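Local coordinates for protein lectin (Pleurotus ostreatus, PDB 6T0Q) that binds calcium ions and N-acetylgalactosamine, and probably recognises galactose-type sugars as a fungal lectin, at residues S76-T81 with Q117-N122; I36-N41 with S51-R56; N122-I127 with N181-P186. All blocks are in the same frame, centred on the assembly; numbering follows the deposited sequence.

Contact 1 (S76-T81 with Q117-N122). With CA (calcium ion), chain F.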
loop_
_atom_site.group_PDB
_atom_site.type_symbol
_atom_site.label_atom_id
_atom_site.label_comp_id
_atom_site.label_asym_id
_atom_site.label_seq_id
_atom_site.Cartn_x
_atom_site.Cartn_y
_atom_site.Cartn_z
ATOM N N SER A 76 31.116 15.082 -17.393
ATOM C CA SER A 76 32.196 14.235 -17.879
ATOM C C SER A 76 32.685 14.709 -19.232
ATOM O O SER A 76 31.925 15.244 -20.035
ATOM C CB SER A 76 31.751 12.767 -17.995
ATOM O OG SER A 76 30.604 12.649 -18.839
ATOM N N ASP A 77 33.951 14.435 -19.498
ATOM C CA ASP A 77 34.505 14.538 -20.839
ATOM C C ASP A 77 35.193 13.208 -21.098
ATOM O O ASP A 77 36.263 12.962 -20.541
ATOM C CB ASP A 77 35.481 15.716 -20.926
ATOM C CG ASP A 77 36.048 15.923 -22.325
ATOM O OD1 ASP A 77 35.761 15.102 -23.228
ATOM O OD2 ASP A 77 36.776 16.924 -22.516
ATOM N N ASP A 78 34.589 12.329 -21.913
ATOM C CA ASP A 78 33.383 12.564 -22.716
ATOM C C ASP A 78 32.092 12.015 -22.113
ATOM O O ASP A 78 31.029 12.577 -22.324
ATOM C CB ASP A 78 33.543 11.917 -24.098
ATOM C CG ASP A 78 34.585 12.598 -24.945
ATOM O OD1 ASP A 78 34.229 13.602 -25.593
ATOM O OD2 ASP A 78 35.752 12.139 -24.955
ATOM N N ALA A 79 32.168 10.893 -21.397
ATOM C CA ALA A 79 30.953 10.206 -20.976
ATOM C C ALA A 79 31.202 9.507 -19.646
ATOM O O ALA A 79 32.348 9.327 -19.227
ATOM C CB ALA A 79 30.491 9.197 -22.044
ATOM N N HIS A 80 30.112 9.091 -18.989
ATOM C CA HIS A 80 30.221 8.461 -17.677
ATOM C C HIS A 80 29.070 7.492 -17.436
ATOM O O HIS A 80 27.979 7.626 -18.001
ATOM C CB HIS A 80 30.218 9.501 -16.552
ATOM C CG HIS A 80 28.956 10.311 -16.501
ATOM N ND1 HIS A 80 28.839 11.545 -17.104
ATOM C CD2 HIS A 80 27.748 10.050 -15.944
ATOM C CE1 HIS A 80 27.619 12.015 -16.909
ATOM N NE2 HIS A 80 26.936 11.126 -16.210
ATOM N N THR A 81 29.328 6.532 -16.546
ATOM C CA THR A 81 28.301 5.702 -15.924
ATOM C C THR A 81 28.487 5.785 -14.418
ATOM O O THR A 81 29.597 5.579 -13.924
ATOM C CB THR A 81 28.405 4.242 -16.387
ATOM O OG1 THR A 81 28.411 4.209 -17.816
ATOM C CG2 THR A 81 27.221 3.425 -15.867
ATOM N N GLN A 117 34.781 7.814 -19.556
ATOM C CA GLN A 117 35.162 7.375 -20.891
ATOM C C GLN A 117 35.634 8.564 -21.713
ATOM O O GLN A 117 34.902 9.548 -21.873
ATOM C CB GLN A 117 33.996 6.667 -21.589
ATOM C CG GLN A 117 34.384 6.039 -22.908
ATOM C CD GLN A 117 33.265 5.206 -23.532
ATOM O OE1 GLN A 117 32.081 5.380 -23.220
ATOM N NE2 GLN A 117 33.645 4.293 -24.423
ATOM N N ASN A 118 36.857 8.468 -22.227
ATOM C CA ASN A 118 37.365 9.421 -23.206
ATOM C C ASN A 118 37.140 8.838 -24.593
ATOM O O ASN A 118 37.660 7.760 -24.906
ATOM C CB ASN A 118 38.851 9.701 -22.990
ATOM C CG ASN A 118 39.384 10.763 -23.948
ATOM O OD1 ASN A 118 38.620 11.576 -24.468
ATOM N ND2 ASN A 118 40.691 10.748 -24.198
ATOM N N LEU A 119 36.368 9.546 -25.418
ATOM C CA LEU A 119 35.986 9.045 -26.730
ATOM C C LEU A 119 36.848 9.584 -27.862
ATOM O O LEU A 119 36.793 9.040 -28.969
ATOM C CB LEU A 119 34.516 9.396 -27.025
ATOM C CG LEU A 119 33.511 8.709 -26.101
ATOM C CD1 LEU A 119 32.099 9.238 -26.346
ATOM C CD2 LEU A 119 33.573 7.207 -26.325
ATOM N N VAL A 120 37.630 10.630 -27.625
ATOM C CA VAL A 120 38.290 11.365 -28.696
ATOM C C VAL A 120 39.787 11.345 -28.433
ATOM O O VAL A 120 40.237 11.760 -27.357
ATOM C CB VAL A 120 37.759 12.803 -28.796
ATOM C CG1 VAL A 120 38.528 13.582 -29.854
ATOM C CG2 VAL A 120 36.247 12.787 -29.119
ATOM N N ALA A 121 40.555 10.864 -29.411
ATOM C CA ALA A 121 42.001 10.767 -29.242
ATOM C C ALA A 121 42.617 12.154 -29.106
ATOM O O ALA A 121 42.128 13.133 -29.672
ATOM C CB ALA A 121 42.632 10.024 -30.426
ATOM N N ASN A 122 43.698 12.232 -28.329
ATOM C CA ASN A 122 44.466 13.457 -28.121
ATOM C C ASN A 122 43.646 14.561 -27.468
ATOM O O ASN A 122 43.976 15.737 -27.621
ATOM C CB ASN A 122 45.067 13.992 -29.433
ATOM C CG ASN A 122 45.887 12.950 -30.171
ATOM O OD1 ASN A 122 46.709 12.259 -29.573
ATOM N ND2 ASN A 122 45.654 12.826 -31.475
HETATM CA CA CA F . 37.673 13.870 -24.396
HETATM O O HOH W 1 36.292 14.952 -26.485
#

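Contact 2 (I36-N41 with S51-R56)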
loop_
_atom_site.group_PDB
_atom_site.type_symbol
_atom_site.label_atom_id
_atom_site.label_comp_id
_atom_site.label_asym_id
_atom_site.label_seq_id
_atom_site.Cartn_x
_atom_site.Cartn_y
_atom_site.Cartn_z
ATOM N N ILE A 36 38.614 14.854 -12.207
ATOM C CA ILE A 36 39.652 13.854 -11.984
ATOM C C ILE A 36 39.795 12.954 -13.201
ATOM O O ILE A 36 38.848 12.735 -13.969
ATOM C CB ILE A 36 39.409 13.000 -10.724
ATOM C CG1 ILE A 36 38.085 12.235 -10.824
ATOM C CG2 ILE A 36 39.489 13.871 -9.472
ATOM C CD1 ILE A 36 37.813 11.340 -9.595
ATOM N N TRP A 37 41.009 12.446 -13.370
ATOM C CA TRP A 37 41.301 11.384 -14.321
ATOM C C TRP A 37 42.446 10.574 -13.715
ATOM O O TRP A 37 42.648 10.589 -12.494
ATOM C CB TRP A 37 41.583 11.987 -15.715
ATOM C CG TRP A 37 41.516 10.975 -16.817
ATOM C CD1 TRP A 37 42.564 10.480 -17.543
ATOM C CD2 TRP A 37 40.340 10.299 -17.295
ATOM N NE1 TRP A 37 42.111 9.553 -18.451
ATOM C CE2 TRP A 37 40.752 9.423 -18.320
ATOM C CE3 TRP A 37 38.977 10.360 -16.963
ATOM C CZ2 TRP A 37 39.851 8.609 -19.021
ATOM C CZ3 TRP A 37 38.078 9.552 -17.665
ATOM C CH2 TRP A 37 38.524 8.687 -18.683
ATOM N N THR A 38 43.205 9.873 -14.560
ATOM C CA THR A 38 44.229 8.947 -14.086
ATOM C C THR A 38 45.600 9.584 -13.922
ATOM O O THR A 38 46.420 9.070 -13.157
ATOM C CB THR A 38 44.386 7.773 -15.058
ATOM O OG1 THR A 38 44.747 8.270 -16.351
ATOM C CG2 THR A 38 43.095 6.950 -15.145
ATOM N N GLY A 39 45.901 10.646 -14.657
ATOM C CA GLY A 39 47.261 11.139 -14.674
ATOM C C GLY A 39 48.167 10.418 -15.644
ATOM O O GLY A 39 49.382 10.650 -15.625
ATOM N N GLU A 40 47.613 9.552 -16.502
ATOM C CA GLU A 40 48.413 8.951 -17.566
ATOM C C GLU A 40 49.116 10.018 -18.397
ATOM O O GLU A 40 50.249 9.818 -18.844
ATOM C CB GLU A 40 47.532 8.052 -18.432
ATOM C CG GLU A 40 47.248 6.713 -17.725
ATOM C CD GLU A 40 46.075 5.969 -18.327
ATOM O OE1 GLU A 40 44.916 6.378 -18.087
ATOM O OE2 GLU A 40 46.312 4.978 -19.049
ATOM N N ASN A 41 48.473 11.170 -18.591
ATOM C CA ASN A 41 49.195 12.364 -19.014
ATOM C C ASN A 41 49.409 13.226 -17.784
ATOM O O ASN A 41 48.418 13.685 -17.190
ATOM C CB ASN A 41 48.423 13.144 -20.084
ATOM C CG ASN A 41 49.252 14.279 -20.693
ATOM O OD1 ASN A 41 50.203 14.766 -20.081
ATOM N ND2 ASN A 41 48.895 14.695 -21.903
ATOM N N SER A 51 39.945 5.739 -24.097
ATOM C CA SER A 51 40.061 4.813 -22.977
ATOM C C SER A 51 38.850 4.958 -22.068
ATOM O O SER A 51 38.175 5.993 -22.058
ATOM C CB SER A 51 41.344 5.066 -22.179
ATOM O OG SER A 51 41.450 6.435 -21.824
ATOM N N THR A 52 38.601 3.903 -21.296
ATOM C CA THR A 52 37.627 3.893 -20.214
ATOM C C THR A 52 38.373 3.628 -18.912
ATOM O O THR A 52 39.268 2.777 -18.865
ATOM C CB THR A 52 36.551 2.824 -20.460
ATOM O OG1 THR A 52 35.929 3.072 -21.728
ATOM C CG2 THR A 52 35.489 2.848 -19.360
ATOM N N ARG A 53 38.026 4.365 -17.855
ATOM C CA ARG A 53 38.784 4.280 -16.607
ATOM C C ARG A 53 37.851 4.264 -15.402
ATOM O O ARG A 53 36.827 4.964 -15.408
ATOM C CB ARG A 53 39.762 5.470 -16.495
ATOM C CG ARG A 53 40.854 5.476 -17.578
ATOM C CD ARG A 53 41.774 4.268 -17.391
ATOM N NE ARG A 53 42.932 4.264 -18.290
ATOM C CZ ARG A 53 43.072 3.435 -19.322
ATOM N NH1 ARG A 53 42.122 2.551 -19.603
ATOM N NH2 ARG A 53 44.163 3.490 -20.072
ATOM N N PRO A 54 38.169 3.480 -14.368
ATOM C CA PRO A 54 37.329 3.431 -13.167
ATOM C C PRO A 54 37.723 4.454 -12.113
ATOM O O PRO A 54 38.890 4.819 -11.965
ATOM C CB PRO A 54 37.588 2.017 -12.629
ATOM C CG PRO A 54 39.042 1.796 -12.945
ATOM C CD PRO A 54 39.282 2.510 -14.292
ATOM N N PHE A 55 36.716 4.890 -11.355
ATOM C CA PHE A 55 36.899 5.803 -10.228
ATOM C C PHE A 55 35.975 5.362 -9.102
ATOM O O PHE A 55 34.798 5.086 -9.345
ATOM C CB PHE A 55 36.612 7.256 -10.646
ATOM C CG PHE A 55 37.472 7.712 -11.791
ATOM C CD1 PHE A 55 38.735 8.246 -11.555
ATOM C CD2 PHE A 55 37.054 7.536 -13.099
ATOM C CE1 PHE A 55 39.561 8.624 -12.610
ATOM C CE2 PHE A 55 37.862 7.925 -14.171
ATOM C CZ PHE A 55 39.126 8.460 -13.925
ATOM N N ARG A 56 36.512 5.294 -7.882
ATOM C CA ARG A 56 35.804 4.745 -6.730
ATOM C C ARG A 56 36.105 5.569 -5.493
ATOM O O ARG A 56 37.237 6.017 -5.294
ATOM C CB ARG A 56 36.234 3.308 -6.397
ATOM C CG ARG A 56 35.565 2.210 -7.146
ATOM C CD ARG A 56 36.230 0.884 -6.766
ATOM N NE ARG A 56 36.226 0.625 -5.322
ATOM C CZ ARG A 56 35.582 -0.392 -4.749
ATOM N NH1 ARG A 56 34.880 -1.232 -5.495
ATOM N NH2 ARG A 56 35.640 -0.572 -3.429
HETATM O O HOH W 2 43.533 7.490 -20.156
#

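Contact 3 (N122-I127 with N181-P186). With CA (calcium ion), chain F.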
loop_
_atom_site.group_PDB
_atom_site.type_symbol
_atom_site.label_atom_id
_atom_site.label_comp_id
_atom_site.label_asym_id
_atom_site.label_seq_id
_atom_site.Cartn_x
_atom_site.Cartn_y
_atom_site.Cartn_z
ATOM N N ASN A 122 43.698 12.232 -28.329
ATOM C CA ASN A 122 44.466 13.457 -28.121
ATOM C C ASN A 122 43.646 14.561 -27.468
ATOM O O ASN A 122 43.976 15.737 -27.621
ATOM C CB ASN A 122 45.067 13.992 -29.433
ATOM C CG ASN A 122 45.887 12.950 -30.171
ATOM O OD1 ASN A 122 46.709 12.259 -29.573
ATOM N ND2 ASN A 122 45.654 12.826 -31.475
ATOM N N SER A 123 42.595 14.223 -26.728
ATOM C CA SER A 123 41.709 15.221 -26.148
ATOM C C SER A 123 41.740 15.114 -24.627
ATOM O O SER A 123 42.172 14.093 -24.081
ATOM C CB SER A 123 40.268 15.042 -26.659
ATOM O OG SER A 123 39.627 13.946 -26.020
ATOM N N PRO A 124 41.313 16.152 -23.908
ATOM C CA PRO A 124 41.297 16.064 -22.442
ATOM C C PRO A 124 40.268 15.044 -21.974
ATOM O O PRO A 124 39.347 14.672 -22.701
ATOM C CB PRO A 124 40.933 17.484 -21.986
ATOM C CG PRO A 124 40.326 18.155 -23.178
ATOM C CD PRO A 124 40.897 17.483 -24.404
ATOM N N ALA A 125 40.446 14.571 -20.743
ATOM C CA ALA A 125 39.539 13.583 -20.166
ATOM C C ALA A 125 39.320 13.906 -18.700
ATOM O O ALA A 125 40.263 14.273 -17.998
ATOM C CB ALA A 125 40.103 12.153 -20.294
ATOM N N GLY A 126 38.088 13.755 -18.231
ATOM C CA GLY A 126 37.819 14.073 -16.840
ATOM C C GLY A 126 36.402 13.767 -16.411
ATOM O O GLY A 126 35.484 13.745 -17.239
ATOM N N ILE A 127 36.211 13.501 -15.123
ATOM C CA ILE A 127 34.877 13.407 -14.552
ATOM C C ILE A 127 34.822 14.334 -13.350
ATOM O O ILE A 127 35.825 14.562 -12.664
ATOM C CB ILE A 127 34.478 11.962 -14.147
ATOM C CG1 ILE A 127 35.430 11.418 -13.100
ATOM C CG2 ILE A 127 34.404 11.029 -15.381
ATOM C CD1 ILE A 127 34.891 10.206 -12.364
ATOM N N ASN A 181 38.683 26.797 -12.504
ATOM C CA ASN A 181 39.996 26.841 -13.164
ATOM C C ASN A 181 40.249 25.483 -13.821
ATOM O O ASN A 181 40.862 24.604 -13.213
ATOM C CB ASN A 181 41.108 27.195 -12.172
ATOM C CG ASN A 181 42.466 27.368 -12.855
ATOM O OD1 ASN A 181 42.537 27.637 -14.049
ATOM N ND2 ASN A 181 43.542 27.213 -12.098
ATOM N N SER A 182 39.813 25.326 -15.072
ATOM C CA SER A 182 40.037 24.077 -15.793
ATOM C C SER A 182 39.885 24.334 -17.284
ATOM O O SER A 182 39.385 25.379 -17.701
ATOM C CB SER A 182 39.049 22.999 -15.343
ATOM O OG SER A 182 37.798 23.232 -15.973
ATOM N N VAL A 183 40.300 23.359 -18.096
ATOM C CA VAL A 183 40.103 23.527 -19.532
ATOM C C VAL A 183 38.624 23.519 -19.886
ATOM O O VAL A 183 38.241 24.023 -20.947
ATOM C CB VAL A 183 40.836 22.441 -20.339
ATOM C CG1 VAL A 183 42.372 22.606 -20.208
ATOM C CG2 VAL A 183 40.374 21.056 -19.920
ATOM N N TRP A 184 37.782 22.957 -19.025
ATOM C CA TRP A 184 36.372 22.800 -19.350
ATOM C C TRP A 184 35.524 24.017 -19.007
ATOM O O TRP A 184 34.464 24.197 -19.614
ATOM C CB TRP A 184 35.811 21.560 -18.641
ATOM C CG TRP A 184 36.497 20.309 -19.107
ATOM C CD1 TRP A 184 36.289 19.648 -20.299
ATOM C CD2 TRP A 184 37.529 19.583 -18.419
ATOM N NE1 TRP A 184 37.121 18.554 -20.377
ATOM C CE2 TRP A 184 37.883 18.485 -19.237
ATOM C CE3 TRP A 184 38.167 19.738 -17.181
ATOM C CZ2 TRP A 184 38.860 17.565 -18.867
ATOM C CZ3 TRP A 184 39.145 18.821 -16.816
ATOM C CH2 TRP A 184 39.480 17.744 -17.659
ATOM N N GLY A 185 35.943 24.850 -18.059
ATOM C CA GLY A 185 35.079 25.906 -17.583
ATOM C C GLY A 185 33.974 25.329 -16.711
ATOM O O GLY A 185 33.826 24.111 -16.597
ATOM N N PRO A 186 33.179 26.192 -16.080
ATOM C CA PRO A 186 32.238 25.725 -15.031
ATOM C C PRO A 186 30.965 25.147 -15.630
ATOM O O PRO A 186 30.210 25.865 -16.298
ATOM C CB PRO A 186 31.946 27.008 -14.234
ATOM C CG PRO A 186 32.170 28.140 -15.240
ATOM C CD PRO A 186 33.287 27.667 -16.141
HETATM CA CA CA F . 37.673 13.870 -24.396
HETATM O O HOH W 1 36.292 14.952 -26.485
#

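Contact 1 (S76-T81 with Q117-N122)
The Asp78 side chain reaches across to Leu119 and Val120 and to the calcium ion. Its CB comes first, 3.8 Å from CG of Leu119, whose branched end lies against the base of the aspartate. The carboxylate carbon stands opposite the backbone carbonyl (chi1 -68°), which carries the two oxygens toward the loop that follows Asn118. Asp78 OD1 takes a hydrogen bond from a water whose oxygen is 2.6 Å away. CG2 of Val120 crosses near that carboxylate oxygen. Asp78 OD2 does double duty: it binds the calcium ion at 2.6 Å and accepts the backbone N-H of Leu119 at 2.7 Å, a nearly straight bond that arrives 40° above the carboxylate plane. An aspartate suits this place because its short carboxylate offers an anionic oxygen to the calcium and still has a second oxygen for the bound water.

The same water, OD1 of Asp77 and OD1 of Asn118, the last at 2.5 Å from the calcium, join the sphere, which Ser123 OG and Pro124 O complete. The positive ion probably offsets the charge of two adjoining carboxylates. Asn118 brings a neutral oxygen, while its ND2 is held by Ile49 O; Asp77 OD2 accepts from Trp184.

Behind the metal, Asp78 N donates to Gln117 O at 2.8 Å. Ala79 N donates to the same Gln117 O at 3.1 Å, and the Gln117 N-H returns a bond to Ala79 O: a classic beta bulge where strand 79-84 begins and strand 109-118 ends. The two adjoining aspartates and the cis peptide between them form a site like the Asp-cis-Asp calcium site of PA14-type yeast adhesins.

Contact 2 (I36-N41 with S51-R56)
Trp37 and Arg53 cross at about a right angle, the aliphatic part of the arginine lying over one face of the indole. The site is in a beta sandwich, consistent with a jelly roll, whose two antiparallel sheets hold strand 51-60 and strand 126-135 respectively; here strand 34-37 gives way to an ST turn. CZ2 of Trp37 is 3.6 Å from CG of Arg53, and Arg53 CB sits above the same face, displaced toward its rim. The ring of Phe55 meets the tryptophan obliquely, with planes at 45° and CE3 of Trp37 3.6 Å from CZ of Phe55. Farther along, Ile36 runs past Phe55 in the opposite direction, its CD1 3.8 Å from Phe55 CD1. Large apolar groups suit this buried place, and Ile127 touches both Ile36 and Phe55 from the other sheet.

A charged pair closes the other side. Arg53 bends at its second torsion (chi2 -66°), which brings the guanidinium side-on to Glu40: Arg53 NE donates to Glu40 OE1 at 2.9 Å and Arg53 NH2 to Glu40 OE2 at 2.8 Å. Both acceptors lie close to the guanidinium plane, and the NE bond reaches OE1 from its syn side, 24° out of the carboxylate plane. CB of Ser51 rests over one face of the same group, and CG2 of Thr38 packs along the arginine stem.

The hydroxyl of the same Thr38 holds the glutamate. Thr38 OG1 accepts the backbone N-H of Glu40, making the ST turn, and donates to the anti lone pair of Glu40 OE1 at 2.6 Å. Threonine suits both tasks, methyl to the arginine and hydroxyl to the carboxylate. Beyond, a water accepts from Trp37 NE1 at 3.0 Å and donates to Glu40 OE1 and to Ser51 OG, which also hydrogen-bonds to Ile49 O.

Contact 3 (N122-I127 with N181-P186)
Pro124 presents its CB to the six-membered part of the Trp184 indole, 3.7 Å from CZ2, and the approach is oblique to the ring. Alongside, the same Pro124 CB is 4.2 Å from CG2 of Val183, so the proline lies against two neighbouring apolar side chains at once. Val183 is itself folded back onto the tryptophan, with CG2 about 3.5 Å above the plane and over the ring centre. The contact is therefore layered: the methyl covers a face of the indole, while the far end of the ring points at the backbone of Ala125 and Gly126. Carbonyl O of Ala125 meets that end close to the ring plane, 3.6 Å from CH2 of Trp184. Glycine at 126 suits this spot because its backbone carries no side chain on the face toward Trp184, and Gly126 N comes to 3.9 Å from CZ2 of that indole.

Loop 181-186 packs beside the calcium site of the beta sandwich, a fold consistent with a jelly roll, and lies against the stretch that leads into strand 126-135. Ser123 OG and Pro124 O each bind the calcium at 2.5 Å, so the proline has two roles: its ring meets the tryptophan, while its carbonyl faces the metal. Ser123 OG also hydrogen-bonds to Val120 O. Asn122 and Ser123 form a G1 beta bulge opposite Asn48.

With CG opposite the backbone carbonyl carbon (chi1 -62°), the indole swings toward 122-127, and Trp184 NE1 donates to OD2 of Asp77, the oxygen not bound to calcium, which makes the tryptophan a second-shell residue. Phe95 packs edge-to-face with the ring, and Trp35 meets it with planes about 35° apart. At the base of the loop, Ser182 OG accepts the backbone N-H of Trp184 at 3.1 Å, forming an ST turn.

The calcium ion joins contacts 1 and 3 directly: each supplies ligands to it and shares its bound water, and their centres lie about 10 Å apart. Backbone pairing links them again, Asp77 N to Gly126 O at 2.8 Å. A bound glycerol, probably from the crystallisation liquor, lies about 3 Å from the Asp77 side chain and about 4 Å from that of Pro124, and may mark a pocket beside the metal. Contact 2 lies behind the metal site with no ligand of its own, the Trp37 side chain about 8 Å from the ion. Asn118 N and Ser51 O, 2.8 Å apart, tie it to contact 1, while Trp37 CE2 packs on Ala125 CB of contact 3 at 3.4 Å.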